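PDB 7BR2: lipolytic enzyme, G-D-S-L family from Bacteroides thetaiotaomicron, which metabolises the drug diltiazem as a gut bacterial serine esterase of the SGNH (GDSL) hydrolase family. Local coordinates for residues Ala288-Ile291 / Pro295-Glu298. Residues are numbered along the deposited sequence; the frame is centred on the assembly and turned at random.
Sequences AEVI and PFME
Ile-291 lays its CG2 methyl against the side chain of Met-297, with CG2 3.6 Å from Met-297 CG and 3.8 Å from Met-297 SD. The two chains run side by side and point the same way, part of a 3-10 turn packed across a three-residue link against the first turn of the short helix 296-300, in the loop region that follows strand 260-267. Pro-295 sits at the N-cap of that helix, and the backbones come closest at Ile-291 CA and Phe-296 CA, 5.5 Å apart. On the 3-10 side, Ile-291 N donates to Ala-288 O at 3.0 Å, an i to i+3 bond that closes the turn leading into both touching residues, Val-290 and Ile-291.

The second apolar pair is the more deeply buried. Val-290 CG1 lies 4.1 Å from each of Phe-296 CB, CG and CD2, approaching the ring obliquely. With CG anti to the backbone N (chi1 -179°), the phenyl group lies against Met-214 and Tyr-218 of helix 210-223. Met-214 touches Val-290 as well, while Tyr-272 packs edge-to-face with the phenylalanine. Ile-291 is exposed by contrast, and the methionine beside it bends at chi2 (-53°), which keeps Met-297 SD close to Ile-291 CG2, while Met-297 CG also lies 4.0 Å from Ile-291 CB.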
loop_
_atom_site.group_PDB
_atom_site.type_symbol
_atom_site.label_atom_id
_atom_site.label_comp_id
_atom_site.label_asym_id
_atom_site.label_seq_id
_atom_site.Cartn_x
_atom_site.Cartn_y
_atom_site.Cartn_z
ATOM N N ALA A 288 0.013 -7.220 -9.262
ATOM C CA ALA A 288 1.082 -7.406 -10.245
ATOM C C ALA A 288 0.940 -6.486 -11.441
ATOM O O ALA A 288 1.948 -6.091 -12.050
ATOM C CB ALA A 288 1.110 -8.881 -10.689
ATOM N N GLU A 289 -0.295 -6.096 -11.752
ATOM C CA GLU A 289 -0.535 -5.189 -12.851
ATOM C C GLU A 289 0.237 -3.901 -12.704
ATOM O O GLU A 289 0.535 -3.264 -13.726
ATOM C CB GLU A 289 -2.044 -4.876 -12.888
ATOM C CG GLU A 289 -2.523 -4.007 -14.011
ATOM C CD GLU A 289 -2.643 -4.779 -15.283
ATOM O OE1 GLU A 289 -2.918 -5.995 -15.213
ATOM O OE2 GLU A 289 -2.444 -4.144 -16.346
ATOM N N VAL A 290 0.720 -3.606 -11.491
ATOM C CA VAL A 290 1.484 -2.377 -11.284
ATOM C C VAL A 290 2.653 -2.299 -12.246
ATOM O O VAL A 290 3.053 -1.202 -12.662
ATOM C CB VAL A 290 2.006 -2.261 -9.828
ATOM C CG1 VAL A 290 3.167 -3.231 -9.570
ATOM C CG2 VAL A 290 2.469 -0.844 -9.520
ATOM N N ILE A 291 3.201 -3.453 -12.649
ATOM C CA ILE A 291 4.404 -3.400 -13.477
ATOM C C ILE A 291 4.139 -2.761 -14.831
ATOM O O ILE A 291 5.056 -2.202 -15.417
ATOM C CB ILE A 291 5.061 -4.777 -13.627
ATOM C CG1 ILE A 291 4.234 -5.727 -14.483
ATOM C CG2 ILE A 291 5.348 -5.382 -12.258
ATOM C CD1 ILE A 291 4.867 -7.118 -14.556
ATOM N N PRO A 295 7.092 2.408 -13.580
ATOM C CA PRO A 295 8.354 1.652 -13.629
ATOM C C PRO A 295 8.659 0.996 -12.289
ATOM O O PRO A 295 9.686 1.304 -11.672
ATOM C CB PRO A 295 9.403 2.714 -13.991
ATOM C CG PRO A 295 8.702 4.022 -13.994
ATOM C CD PRO A 295 7.331 3.854 -13.443
ATOM N N PHE A 296 7.758 0.134 -11.797
ATOM C CA PHE A 296 7.930 -0.394 -10.444
ATOM C C PHE A 296 9.102 -1.363 -10.374
ATOM O O PHE A 296 9.890 -1.326 -9.422
ATOM C CB PHE A 296 6.663 -1.073 -9.923
ATOM C CG PHE A 296 6.828 -1.597 -8.521
ATOM C CD1 PHE A 296 6.790 -0.729 -7.436
ATOM C CD2 PHE A 296 7.084 -2.934 -8.284
ATOM C CE1 PHE A 296 6.981 -1.186 -6.145
ATOM C CE2 PHE A 296 7.264 -3.405 -6.978
ATOM C CZ PHE A 296 7.217 -2.526 -5.917
ATOM N N MET A 297 9.200 -2.272 -11.346
ATOM C CA MET A 297 10.301 -3.231 -11.370
ATOM C C MET A 297 11.647 -2.525 -11.435
ATOM O O MET A 297 12.587 -2.891 -10.718
ATOM C CB MET A 297 10.122 -4.171 -12.556
ATOM C CG MET A 297 8.890 -5.029 -12.429
ATOM S SD MET A 297 8.849 -5.916 -10.859
ATOM C CE MET A 297 10.044 -7.209 -11.206
ATOM N N GLU A 298 11.759 -1.509 -12.292
ATOM C CA GLU A 298 13.037 -0.823 -12.468
ATOM C C GLU A 298 13.406 0.025 -11.249
ATOM O O GLU A 298 14.581 0.085 -10.858
ATOM C CB GLU A 298 12.990 0.046 -13.730
ATOM C CG GLU A 298 12.697 -0.721 -15.010
ATOM C CD GLU A 298 11.209 -0.830 -15.300
ATOM O OE1 GLU A 298 10.418 -0.989 -14.338
ATOM O OE2 GLU A 298 10.830 -0.754 -16.490
#